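Local coordinates for protein putative glycerophosphodiester phosphodiesterase (Galdieria sulphuraria, PDB 2O55) that belongs to the glycerophosphodiester phosphodiesterase family and folds as a TIM barrel, though its own activity remains putative, at residues Arg13-Glu18 / Phe29-Glu34; Glu23-Ser28 / Gly88-Pro93; Ile166-Asn171 / Glu183-Gly188; Asn191-Leu196 / Lys211-Thr216. One frame throughout, in Å; residues are numbered along the deposited sequence.

The four contacts lie in two regions of one TIM barrel. Contacts 1 and 2 share helix 26-34 and touch, their centres 10 Å apart: Ser28 OG lies 2.7 Å from Val15 N, and Asn24 N 2.9 Å from Arg13 O, both probable hydrogen bonds. Contacts 3 and 4 lie 8 Å apart, centre to centre, where strands 165-169 and 192-196 run side by side; Phe170 N and Ser194 O, 2.8 Å apart, probably form one of their sheet bonds. The centres of contacts 1 and 3 are 27 Å apart. A sulfate ion bound by Arg13 of contact 1 lies beyond the C-terminal end of strand 8-12, the barrel end where TIM-barrel active sites are found, consistent with a place in the pocket.

Contact 1 (Arg13-Glu18 / Phe29-Glu34); sequences RGVGKE and FVLCME. With SO4 (sulfate ion), chain B.
Gly14 and Val15 press against Phe29, Leu31 and Cys32, so that the first loop of this TIM barrel, which follows strand 8-12, lies against the middle and later part of helix 26-34. Close approach of loop backbone to helix is the main theme. The ring of Phe29 reaches Gly14 with its CE1 atom, 3.6 Å from Gly14 N, and the same atom lies 3.7 Å from Arg13 C. Glycine suits this place: its backbone angles are rarely open to residues with a side chain, and the bare CA lets the ring come near. Cys32 SG, anti to its own carbonyl carbon (chi1 -78°), is turned onto the peptide between Gly14 and Val15, its distance to Val15 N being 3.5 Å.

The apolar part is small. Val15 CG1 touches two helix residues, 3.8 Å from Leu31 CB and 3.9 Å from Cys32 SG, while Phe247 of helix 246-253 also packs on this valine. A type II' turn from Val15 to Glu18 then carries the chain away from the helix, with Gly16 at its second position, where positive phi is required.

The polar part is at Arg13, just past the C-terminal end of strand 8-12. Arg13 extends from CG to NE away from the helix, and Glu23 forms a salt bridge with its NH1. Trp218 NE1 and His56 NE2 bind a sulfate, probably from the crystallisation liquor, together with Arg13. It lies at the guanidinium edge with its sulfur in the plane, and Arg13 NH2 donates to its O3 over 2.9 Å, the N-H...O angle being 135°.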
loop_
_atom_site.group_PDB
_atom_site.type_symbol
_atom_site.label_atom_id
_atom_site.label_comp_id
_atom_site.label_asym_id
_atom_site.label_seq_id
_atom_site.Cartn_x
_atom_site.Cartn_y
_atom_site.Cartn_z
ATOM N N ARG A 13 1.647 4.983 3.654
ATOM C CA ARG A 13 0.591 5.995 3.645
ATOM C C ARG A 13 1.113 7.383 3.287
ATOM O O ARG A 13 0.554 8.398 3.700
ATOM C CB ARG A 13 -0.170 5.983 4.974
ATOM C CG ARG A 13 -0.795 4.643 5.278
ATOM C CD ARG A 13 -1.593 4.716 6.534
ATOM N NE ARG A 13 -1.663 3.411 7.177
ATOM C CZ ARG A 13 -2.005 3.215 8.448
ATOM N NH1 ARG A 13 -2.296 4.254 9.204
ATOM N NH2 ARG A 13 -2.047 1.987 8.965
ATOM N N GLY A 14 2.186 7.404 2.499
ATOM C CA GLY A 14 2.900 8.625 2.141
ATOM C C GLY A 14 4.178 8.793 2.951
ATOM O O GLY A 14 5.031 7.902 3.000
ATOM N N VAL A 15 4.321 9.948 3.588
ATOM C CA VAL A 15 5.503 10.240 4.379
ATOM C C VAL A 15 5.437 9.472 5.680
ATOM O O VAL A 15 6.227 9.700 6.593
ATOM C CB VAL A 15 5.604 11.728 4.712
ATOM C CG1 VAL A 15 5.668 12.547 3.445
ATOM C CG2 VAL A 15 4.434 12.153 5.600
ATOM N N GLY A 16 4.474 8.569 5.775
ATOM C CA GLY A 16 4.372 7.705 6.943
ATOM C C GLY A 16 4.251 8.495 8.226
ATOM O O GLY A 16 3.524 9.492 8.274
ATOM N N LYS A 17 4.982 8.050 9.251
ATOM C CA LYS A 17 4.918 8.648 10.595
ATOM C C LYS A 17 5.872 9.834 10.785
ATOM O O LYS A 17 6.076 10.285 11.914
ATOM C CB LYS A 17 5.130 7.584 11.692
ATOM C CG LYS A 17 3.867 6.813 12.037
ATOM C CD LYS A 17 4.124 5.628 12.936
ATOM C CE LYS A 17 3.812 5.944 14.364
ATOM N NZ LYS A 17 3.863 4.688 15.157
ATOM N N GLU A 18 6.458 10.340 9.699
ATOM C CA GLU A 18 7.279 11.547 9.809
ATOM C C GLU A 18 6.357 12.715 10.209
ATOM O O GLU A 18 5.121 12.637 10.054
ATOM C CB GLU A 18 8.048 11.849 8.511
ATOM C CG GLU A 18 8.875 10.685 7.934
ATOM C CD GLU A 18 10.289 10.513 8.515
ATOM O OE1 GLU A 18 10.628 11.056 9.593
ATOM O OE2 GLU A 18 11.079 9.796 7.871
ATOM N N PHE A 29 1.767 12.521 -0.185
ATOM C CA PHE A 29 2.241 11.881 -1.416
ATOM C C PHE A 29 3.090 12.834 -2.248
ATOM O O PHE A 29 4.153 12.447 -2.736
ATOM C CB PHE A 29 1.086 11.316 -2.249
ATOM C CG PHE A 29 0.179 10.357 -1.492
ATOM C CD1 PHE A 29 0.706 9.265 -0.783
ATOM C CD2 PHE A 29 -1.211 10.532 -1.511
ATOM C CE1 PHE A 29 -0.132 8.371 -0.081
ATOM C CE2 PHE A 29 -2.067 9.642 -0.819
ATOM C CZ PHE A 29 -1.516 8.555 -0.103
ATOM N N VAL A 30 2.645 14.085 -2.392
ATOM C CA VAL A 30 3.443 15.090 -3.114
ATOM C C VAL A 30 4.827 15.179 -2.480
ATOM O O VAL A 30 5.834 15.092 -3.178
ATOM C CB VAL A 30 2.784 16.509 -3.158
ATOM C CG1 VAL A 30 3.704 17.517 -3.868
ATOM C CG2 VAL A 30 1.404 16.476 -3.842
ATOM N N LEU A 31 4.863 15.319 -1.153
ATOM C CA LEU A 31 6.125 15.386 -0.416
ATOM C C LEU A 31 7.040 14.205 -0.702
ATOM O O LEU A 31 8.257 14.364 -0.762
ATOM C CB LEU A 31 5.908 15.561 1.102
ATOM C CG LEU A 31 5.563 16.972 1.650
ATOM C CD1 LEU A 31 5.599 17.004 3.170
ATOM C CD2 LEU A 31 6.441 18.084 1.091
ATOM N N CYS A 32 6.458 13.028 -0.912
ATOM C CA CYS A 32 7.258 11.841 -1.200
ATOM C C CYS A 32 7.952 11.915 -2.558
ATOM O O CYS A 32 9.076 11.414 -2.727
ATOM C CB CYS A 32 6.395 10.592 -1.135
ATOM S SG CYS A 32 6.036 10.036 0.521
HETATM N N MSE A 33 7.280 12.529 -3.525
HETATM C CA MSE A 33 7.863 12.692 -4.849
HETATM C C MSE A 33 8.991 13.701 -4.752
HETATM O O MSE A 33 10.136 13.369 -5.012
HETATM C CB MSE A 33 6.804 13.094 -5.870
HETATM C CG MSE A 33 5.626 12.139 -5.874
HETATM SE SE MSE A 33 4.064 12.851 -6.770
HETATM C CE MSE A 33 4.527 12.217 -8.583
ATOM N N GLU A 34 8.665 14.918 -4.332
ATOM C CA GLU A 34 9.659 15.932 -4.026
ATOM C C GLU A 34 10.954 15.389 -3.397
ATOM O O GLU A 34 12.044 15.713 -3.850
ATOM C CB GLU A 34 9.050 16.967 -3.099
ATOM C CG GLU A 34 8.157 17.963 -3.779
ATOM C CD GLU A 34 7.790 19.093 -2.848
ATOM O OE1 GLU A 34 8.145 19.043 -1.649
ATOM O OE2 GLU A 34 7.143 20.043 -3.313
HETATM S S SO4 B . -1.110 -1.415 8.960
HETATM O O1 SO4 B . -0.179 -2.492 9.241
HETATM O O2 SO4 B . -1.680 -1.022 10.232
HETATM O O3 SO4 B . -0.379 -0.269 8.464
HETATM O O4 SO4 B . -2.131 -1.779 7.971
#

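Contact 2 (Glu23-Ser28 / Gly88-Pro93); sequences ENTLRS and GGHTIP
His90 lies across the start of helix 26-34, touching Thr25 and Arg27. Its CB meets Thr25 OG1 at 3.3 Å. From there CG turns anti to the carbonyl carbon (chi1 -45°), which lays the imidazole beside the first helical turn. Farther out, CD2 is 3.9 Å from Arg27 CB, and NE2, on the far rim, is 3.7 Å from Arg27 CG. Arg27 CB stands over one ring face, 4.0 Å from the centroid of the His90 ring and 17° off its normal, a CH-pi contact. Arginine suits this solvent-facing position because its aliphatic base can pack on a ring while its charged end leads away; two conformers were modelled, so the run of the chain beyond is less certain.

Pro93 makes the second, more buried half. Its CD approaches Asn24 O at 3.2 Å, and its CB lies 3.9 Å from Leu26 CG, the two side chains passing in opposite directions. A compact proline ring fits here, against the loop backbone just before the helix. Thr25 occupies the N-cap position, although its side chain makes no capping bond.

In the TIM barrel this joins the loop leading into helix 95-104 to the beginning of helix 26-34. Leu26 also packs on Glu97 and Ala101 of helix 95-104, Pro93 rests on Leu54 of strand 52-54, and the Asn24 amide is hydrogen-bonded to Thr42 and Asp43 of strand 39-46.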
loop_
_atom_site.group_PDB
_atom_site.type_symbol
_atom_site.label_atom_id
_atom_site.label_comp_id
_atom_site.label_asym_id
_atom_site.label_seq_id
_atom_site.Cartn_x
_atom_site.Cartn_y
_atom_site.Cartn_z
ATOM N N GLU A 23 -1.378 11.225 7.335
ATOM C CA GLU A 23 -1.390 9.990 6.550
ATOM C C GLU A 23 -2.423 10.026 5.403
ATOM O O GLU A 23 -3.495 10.653 5.534
ATOM C CB GLU A 23 -1.675 8.804 7.480
ATOM C CG GLU A 23 -3.016 8.914 8.239
ATOM C CD GLU A 23 -3.397 7.656 8.991
ATOM O OE1 GLU A 23 -3.892 6.691 8.359
ATOM O OE2 GLU A 23 -3.225 7.656 10.224
ATOM N N ASN A 24 -2.106 9.351 4.295
ATOM C CA ASN A 24 -3.034 9.217 3.164
ATOM C C ASN A 24 -3.665 10.539 2.734
ATOM O O ASN A 24 -4.883 10.649 2.553
ATOM C CB ASN A 24 -4.122 8.178 3.461
ATOM C CG ASN A 24 -3.596 6.779 3.440
ATOM O OD1 ASN A 24 -2.700 6.453 2.664
ATOM N ND2 ASN A 24 -4.149 5.931 4.299
ATOM N N THR A 25 -2.798 11.531 2.570
ATOM C CA THR A 25 -3.178 12.894 2.256
ATOM C C THR A 25 -2.299 13.297 1.079
ATOM O O THR A 25 -1.130 12.934 1.067
ATOM C CB THR A 25 -2.909 13.792 3.487
ATOM O OG1 THR A 25 -3.987 14.707 3.680
ATOM C CG2 THR A 25 -1.615 14.547 3.349
ATOM N N LEU A 26 -2.846 14.018 0.094
ATOM C CA LEU A 26 -2.074 14.423 -1.108
ATOM C C LEU A 26 -0.745 15.105 -0.781
ATOM O O LEU A 26 0.273 14.839 -1.438
ATOM C CB LEU A 26 -2.893 15.329 -2.029
ATOM C CG LEU A 26 -4.067 14.683 -2.750
ATOM C CD1 LEU A 26 -5.077 15.737 -3.202
ATOM C CD2 LEU A 26 -3.589 13.825 -3.915
ATOM N N ARG A 27 -0.754 15.966 0.241
ATOM C CA ARG A 27 0.442 16.713 0.652
ATOM C C ARG A 27 1.529 15.740 1.076
ATOM O O ARG A 27 2.714 15.999 0.888
ATOM C CB ARG A 27 0.135 17.696 1.789
ATOM C CG ARG A 27 0.922 19.004 1.708
ATOM C CD ARG A 27 2.378 18.843 2.120
ATOM N NE ARG A 27 3.294 19.621 1.285
ATOM C CZ ARG A 27 4.131 20.549 1.744
ATOM N NH1 ARG A 27 4.184 20.819 3.043
ATOM N NH2 ARG A 27 4.929 21.195 0.904
ATOM N N SER A 28 1.104 14.612 1.642
ATOM C CA SER A 28 1.996 13.536 2.030
ATOM C C SER A 28 2.606 12.901 0.777
ATOM O O SER A 28 3.826 12.785 0.676
ATOM C CB SER A 28 1.241 12.508 2.881
ATOM O OG SER A 28 2.084 11.470 3.340
ATOM N N GLY A 88 -3.975 19.381 10.107
ATOM C CA GLY A 88 -4.316 20.793 10.151
ATOM C C GLY A 88 -4.306 21.355 8.744
ATOM O O GLY A 88 -3.304 21.912 8.294
ATOM N N GLY A 89 -5.413 21.177 8.033
ATOM C CA GLY A 89 -5.565 21.780 6.724
ATOM C C GLY A 89 -5.752 20.854 5.533
ATOM O O GLY A 89 -6.165 21.322 4.471
ATOM N N HIS A 90 -5.458 19.560 5.674
ATOM C CA HIS A 90 -5.516 18.641 4.519
ATOM C C HIS A 90 -6.692 17.691 4.612
ATOM O O HIS A 90 -7.267 17.521 5.688
ATOM C CB HIS A 90 -4.198 17.892 4.340
ATOM C CG HIS A 90 -3.004 18.780 4.475
ATOM N ND1 HIS A 90 -2.133 18.700 5.541
ATOM C CD2 HIS A 90 -2.565 19.806 3.707
ATOM C CE1 HIS A 90 -1.192 19.620 5.411
ATOM N NE2 HIS A 90 -1.430 20.304 4.304
ATOM N N THR A 91 -7.067 17.088 3.486
ATOM C CA THR A 91 -8.360 16.395 3.400
ATOM C C THR A 91 -8.294 15.016 2.741
ATOM O O THR A 91 -7.322 14.716 2.042
ATOM C CB THR A 91 -9.413 17.268 2.681
ATOM O OG1 THR A 91 -10.715 16.754 2.975
ATOM C CG2 THR A 91 -9.182 17.303 1.148
ATOM N N ILE A 92 -9.321 14.185 2.958
ATOM C CA ILE A 92 -9.348 12.836 2.365
ATOM C C ILE A 92 -9.407 12.952 0.846
ATOM O O ILE A 92 -10.331 13.561 0.311
ATOM C CB ILE A 92 -10.520 11.933 2.872
ATOM C CG1 ILE A 92 -10.460 11.731 4.386
ATOM C CG2 ILE A 92 -10.454 10.569 2.217
ATOM C CD1 ILE A 92 -11.730 11.164 4.980
ATOM N N PRO A 93 -8.405 12.393 0.152
ATOM C CA PRO A 93 -8.401 12.388 -1.307
ATOM C C PRO A 93 -9.150 11.193 -1.916
ATOM O O PRO A 93 -9.424 10.207 -1.217
ATOM C CB PRO A 93 -6.912 12.314 -1.654
ATOM C CG PRO A 93 -6.238 11.747 -0.428
ATOM C CD PRO A 93 -7.211 11.731 0.709
#

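Contact 3 (Ile166-Asn171 / Glu183-Gly188); sequences ITYLFN and EQACYG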
loop_
_atom_site.group_PDB
_atom_site.type_symbol
_atom_site.label_atom_id
_atom_site.label_comp_id
_atom_site.label_asym_id
_atom_site.label_seq_id
_atom_site.Cartn_x
_atom_site.Cartn_y
_atom_site.Cartn_z
ATOM N N ILE A 166 0.174 -7.792 -8.862
ATOM C CA ILE A 166 -0.346 -8.010 -7.513
ATOM C C ILE A 166 0.692 -8.587 -6.545
ATOM O O ILE A 166 1.528 -9.433 -6.909
ATOM C CB ILE A 166 -1.618 -8.876 -7.523
ATOM C CG1 ILE A 166 -1.294 -10.332 -7.822
ATOM C CG2 ILE A 166 -2.612 -8.341 -8.554
ATOM C CD1 ILE A 166 -2.405 -11.265 -7.470
ATOM N N THR A 167 0.628 -8.099 -5.312
ATOM C CA THR A 167 1.485 -8.578 -4.244
ATOM C C THR A 167 0.590 -9.192 -3.189
ATOM O O THR A 167 -0.361 -8.558 -2.728
ATOM C CB THR A 167 2.285 -7.422 -3.633
ATOM O OG1 THR A 167 3.060 -6.804 -4.657
ATOM C CG2 THR A 167 3.220 -7.896 -2.506
ATOM N N TYR A 168 0.885 -10.430 -2.813
ATOM C CA TYR A 168 0.151 -11.078 -1.747
ATOM C C TYR A 168 0.731 -10.578 -0.430
ATOM O O TYR A 168 1.969 -10.562 -0.257
ATOM C CB TYR A 168 0.319 -12.586 -1.861
ATOM C CG TYR A 168 -0.740 -13.322 -2.668
ATOM C CD1 TYR A 168 -1.471 -12.682 -3.670
ATOM C CD2 TYR A 168 -0.972 -14.691 -2.446
ATOM C CE1 TYR A 168 -2.438 -13.375 -4.416
ATOM C CE2 TYR A 168 -1.931 -15.399 -3.196
ATOM C CZ TYR A 168 -2.676 -14.725 -4.179
ATOM O OH TYR A 168 -3.650 -15.407 -4.893
ATOM N N LEU A 169 -0.157 -10.152 0.479
ATOM C CA LEU A 169 0.224 -9.695 1.816
ATOM C C LEU A 169 0.028 -10.799 2.853
ATOM O O LEU A 169 -1.067 -11.347 2.958
ATOM C CB LEU A 169 -0.632 -8.503 2.221
ATOM C CG LEU A 169 -0.175 -7.074 1.951
ATOM C CD1 LEU A 169 -1.367 -6.154 2.028
ATOM C CD2 LEU A 169 0.852 -6.639 2.959
ATOM N N PHE A 170 1.056 -11.095 3.645
ATOM C CA PHE A 170 0.925 -12.117 4.679
ATOM C C PHE A 170 0.838 -11.608 6.108
ATOM O O PHE A 170 0.886 -10.400 6.359
ATOM C CB PHE A 170 2.053 -13.134 4.561
ATOM C CG PHE A 170 1.952 -13.953 3.341
ATOM C CD1 PHE A 170 2.705 -13.640 2.216
ATOM C CD2 PHE A 170 1.028 -14.999 3.271
ATOM C CE1 PHE A 170 2.561 -14.396 1.041
ATOM C CE2 PHE A 170 0.890 -15.751 2.127
ATOM C CZ PHE A 170 1.648 -15.456 1.002
ATOM N N ASN A 171 0.738 -12.562 7.040
ATOM C CA ASN A 171 0.709 -12.310 8.476
ATOM C C ASN A 171 -0.489 -11.445 8.868
ATOM O O ASN A 171 -0.362 -10.501 9.673
ATOM C CB ASN A 171 2.009 -11.668 8.948
ATOM C CG ASN A 171 3.237 -12.307 8.340
ATOM O OD1 ASN A 171 4.017 -11.623 7.678
ATOM N ND2 ASN A 171 3.437 -13.616 8.576
ATOM N N GLU A 183 4.001 -20.938 -2.872
ATOM C CA GLU A 183 3.124 -21.614 -3.806
ATOM C C GLU A 183 1.830 -20.850 -4.020
ATOM O O GLU A 183 1.314 -20.813 -5.122
ATOM C CB GLU A 183 2.763 -22.983 -3.270
ATOM C CG GLU A 183 3.816 -24.017 -3.469
ATOM C CD GLU A 183 3.231 -25.425 -3.330
ATOM O OE1 GLU A 183 2.797 -25.798 -2.188
ATOM O OE2 GLU A 183 3.197 -26.144 -4.378
ATOM N N GLN A 184 1.289 -20.284 -2.948
ATOM C CA GLN A 184 0.069 -19.498 -3.006
ATOM C C GLN A 184 0.199 -18.367 -4.020
ATOM O O GLN A 184 -0.674 -18.170 -4.877
ATOM C CB GLN A 184 -0.167 -18.849 -1.655
ATOM C CG GLN A 184 -1.025 -19.585 -0.709
ATOM C CD GLN A 184 -1.218 -18.757 0.544
ATOM O OE1 GLN A 184 -1.558 -17.581 0.462
ATOM N NE2 GLN A 184 -0.982 -19.355 1.710
ATOM N N ALA A 185 1.297 -17.621 -3.893
ATOM C CA ALA A 185 1.468 -16.382 -4.612
ATOM C C ALA A 185 1.646 -16.645 -6.093
ATOM O O ALA A 185 1.159 -15.877 -6.915
ATOM C CB ALA A 185 2.636 -15.618 -4.050
ATOM N N CYS A 186 2.335 -17.740 -6.426
ATOM C CA CYS A 186 2.573 -18.130 -7.825
ATOM C C CYS A 186 1.295 -18.590 -8.480
ATOM O O CYS A 186 0.906 -18.100 -9.543
ATOM C CB CYS A 186 3.588 -19.251 -7.919
ATOM S SG CYS A 186 5.222 -18.707 -7.429
ATOM N N TYR A 187 0.645 -19.535 -7.823
ATOM C CA TYR A 187 -0.660 -20.012 -8.230
ATOM C C TYR A 187 -1.665 -18.885 -8.494
ATOM O O TYR A 187 -2.466 -18.952 -9.450
ATOM C CB TYR A 187 -1.190 -20.909 -7.143
ATOM C CG TYR A 187 -2.436 -21.608 -7.522
ATOM C CD1 TYR A 187 -3.646 -21.216 -6.976
ATOM C CD2 TYR A 187 -2.414 -22.670 -8.429
ATOM C CE1 TYR A 187 -4.811 -21.856 -7.292
ATOM C CE2 TYR A 187 -3.579 -23.321 -8.758
ATOM C CZ TYR A 187 -4.777 -22.898 -8.179
ATOM O OH TYR A 187 -5.960 -23.517 -8.472
ATOM N N GLY A 188 -1.598 -17.862 -7.635
ATOM C CA GLY A 188 -2.456 -16.694 -7.719
ATOM C C GLY A 188 -1.870 -15.655 -8.642
ATOM O O GLY A 188 -2.431 -14.567 -8.783
#
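Tyr168 points from its strand straight at helix 181-187, where it meets Gln184, Ala185 and Gly188. Van der Waals packing dominates. The CD2 atom of the Tyr168 ring lies 3.7 Å from Ala185 CA and 4.1 Å from Ala185 CB; a methyl group is small enough to leave room for the ring against the helix backbone. At the far end, Tyr168 OH reaches Gly188 CA at 3.3 Å. The hydroxyl closes on the CA itself, and glycine, with no side chain, leaves it the room at this first position after the helix. Ile166 adds its CD1 atom, 3.6 Å from Gly188 O.

Ile166 and Tyr168, on the strand, and Phe170 just after it point to the helix side, whereas Thr167 points away from it. This is the first half of a beta-alpha-beta unit of the TIM barrel, in which strand 165-169, helix 181-187 and strand 192-196 follow one another. His151 completes the layer, stacking on Tyr168 and meeting Phe170 edge-to-face.

Polar atoms contribute where they meet aromatic carbons. Gln184 O accepts the helical bond from Gly188 N over 2.9 Å and also lies 3.5 Å from Tyr168 CE2. The Gln184 side chain runs extended beyond CG (chi2 -177°), sliding past Phe170 in the opposite direction. Its amide comes to the edge of the Phe170 ring, with CD in the ring plane and the two planes 61° apart; OE1 is 3.5 Å from Phe170 CE2. The other end of that amide, NE2, is hydrogen-bonded to Asp180 OD2.

Contact 4 (Asn191-Leu196 / Lys211-Thr216); sequences NGVSML and KGLSVT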
loop_
_atom_site.group_PDB
_atom_site.type_symbol
_atom_site.label_atom_id
_atom_site.label_comp_id
_atom_site.label_asym_id
_atom_site.label_seq_id
_atom_site.Cartn_x
_atom_site.Cartn_y
_atom_site.Cartn_z
ATOM N N ASN A 191 3.237 -11.336 -8.334
ATOM C CA ASN A 191 4.652 -11.189 -8.645
ATOM C C ASN A 191 5.488 -10.918 -7.395
ATOM O O ASN A 191 6.718 -11.021 -7.410
ATOM C CB ASN A 191 4.873 -10.130 -9.727
ATOM C CG ASN A 191 4.832 -8.715 -9.177
ATOM O OD1 ASN A 191 3.842 -8.289 -8.562
ATOM N ND2 ASN A 191 5.921 -7.974 -9.389
ATOM N N GLY A 192 4.827 -10.588 -6.296
ATOM C CA GLY A 192 5.550 -10.329 -5.059
ATOM C C GLY A 192 4.817 -10.817 -3.829
ATOM O O GLY A 192 3.625 -11.107 -3.883
ATOM N N VAL A 193 5.558 -10.900 -2.727
ATOM C CA VAL A 193 5.022 -11.153 -1.380
ATOM C C VAL A 193 5.434 -10.026 -0.444
ATOM O O VAL A 193 6.466 -9.354 -0.659
ATOM C CB VAL A 193 5.519 -12.491 -0.736
ATOM C CG1 VAL A 193 4.979 -13.697 -1.465
ATOM C CG2 VAL A 193 7.037 -12.540 -0.669
ATOM N N SER A 194 4.628 -9.843 0.602
ATOM C CA SER A 194 4.891 -8.800 1.579
ATOM C C SER A 194 4.620 -9.278 3.009
ATOM O O SER A 194 3.538 -9.805 3.311
ATOM C CB SER A 194 4.097 -7.549 1.232
ATOM O OG SER A 194 4.179 -6.608 2.280
HETATM N N MSE A 195 5.599 -9.098 3.890
HETATM C CA MSE A 195 5.508 -9.709 5.208
HETATM C C MSE A 195 5.768 -8.718 6.290
HETATM O O MSE A 195 6.548 -7.796 6.107
HETATM C CB MSE A 195 6.536 -10.817 5.356
HETATM C CG MSE A 195 7.228 -11.189 4.028
HETATM SE SE MSE A 195 6.314 -12.626 3.104
HETATM C CE MSE A 195 6.215 -13.794 4.677
ATOM N N LEU A 196 5.143 -8.939 7.439
ATOM C CA LEU A 196 5.420 -8.126 8.604
ATOM C C LEU A 196 6.837 -8.393 9.114
ATOM O O LEU A 196 7.358 -9.515 9.034
ATOM C CB LEU A 196 4.332 -8.280 9.686
ATOM C CG LEU A 196 3.051 -7.440 9.487
ATOM C CD1 LEU A 196 2.348 -7.614 8.120
ATOM C CD2 LEU A 196 2.084 -7.726 10.611
ATOM N N LYS A 211 12.036 -18.575 -6.453
ATOM C CA LYS A 211 10.936 -18.535 -7.421
ATOM C C LYS A 211 10.798 -17.163 -8.096
ATOM O O LYS A 211 9.783 -16.879 -8.725
ATOM C CB LYS A 211 9.607 -18.920 -6.768
ATOM C CG LYS A 211 9.595 -20.253 -6.065
ATOM C CD LYS A 211 9.337 -21.375 -6.995
ATOM C CE LYS A 211 9.610 -22.666 -6.306
ATOM N NZ LYS A 211 9.546 -23.770 -7.277
ATOM N N GLY A 212 11.814 -16.317 -7.980
ATOM C CA GLY A 212 11.829 -15.051 -8.687
ATOM C C GLY A 212 10.690 -14.151 -8.270
ATOM O O GLY A 212 10.243 -13.354 -9.063
ATOM N N LEU A 213 10.203 -14.279 -7.040
ATOM C CA LEU A 213 9.224 -13.324 -6.496
ATOM C C LEU A 213 9.918 -12.224 -5.684
ATOM O O LEU A 213 10.943 -12.484 -5.041
ATOM C CB LEU A 213 8.235 -14.025 -5.571
ATOM C CG LEU A 213 7.374 -15.182 -6.082
ATOM C CD1 LEU A 213 6.692 -15.812 -4.903
ATOM C CD2 LEU A 213 6.332 -14.768 -7.130
ATOM N N SER A 214 9.356 -11.011 -5.677
ATOM C CA SER A 214 9.957 -9.948 -4.875
ATOM C C SER A 214 9.447 -9.954 -3.420
ATOM O O SER A 214 8.320 -10.350 -3.149
ATOM C CB SER A 214 9.743 -8.581 -5.524
ATOM O OG SER A 214 8.784 -7.817 -4.818
ATOM N N VAL A 215 10.294 -9.517 -2.487
ATOM C CA VAL A 215 9.915 -9.460 -1.077
ATOM C C VAL A 215 9.930 -8.049 -0.526
ATOM O O VAL A 215 10.883 -7.288 -0.760
ATOM C CB VAL A 215 10.801 -10.316 -0.202
ATOM C CG1 VAL A 215 10.476 -10.068 1.285
ATOM C CG2 VAL A 215 10.633 -11.770 -0.578
ATOM N N THR A 216 8.867 -7.726 0.209
ATOM C CA THR A 216 8.674 -6.405 0.754
ATOM C C THR A 216 8.465 -6.557 2.257
ATOM O O THR A 216 7.588 -7.314 2.697
ATOM C CB THR A 216 7.460 -5.761 0.091
ATOM O OG1 THR A 216 7.670 -5.717 -1.333
ATOM C CG2 THR A 216 7.170 -4.371 0.662
#
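Val193 bonds to segment 211-216 through both its N-H and its C=O: its N donates to Ser214 O (2.8 Å, nearly straight at 172°) and its O accepts from Thr216 N (3.0 Å, a more bent 138°). A third bond, Met195 N to Thr216 O at 2.9 Å, carries the parallel ladder onward. Side chains reinforce it on both faces. On one, Val193 CG2 meets Val215 CG2 at 3.7 Å, and Ala185 of helix 181-187 also touches Val193; beta-branched valines suit a strand that must be both extended and apolar outside. On the other, Ser194 CB lies 4.0 Å from Thr216 CB, small residues well suited to the crowded barrel interior, where Leu240 also packs on Thr216.

Strand 192-196, helix 202-210 and strand 214-218 form a beta-alpha-beta unit of the TIM barrel, its strands paired in parallel; the axes of residues 192-196 and 214-216 lie 23° apart.

Toward the strand beginnings the contact opens to solvent. Ser214 N still donates to Asn191 O, but the bond is longer (3.2 Å), and both residues are partly exposed. Gly192, paired with Ser214 though itself buried, contributes backbone alone. Before Ser214, Lys211 and Gly212 are exposed; Gly212, with positive phi, is the C-prime residue of a Schellman motif ending helix 202-210. Leu213 turns back inward, its CD2 3.8 Å from Asn191 O, and packs on Val182 and Cys186 of helix 181-187.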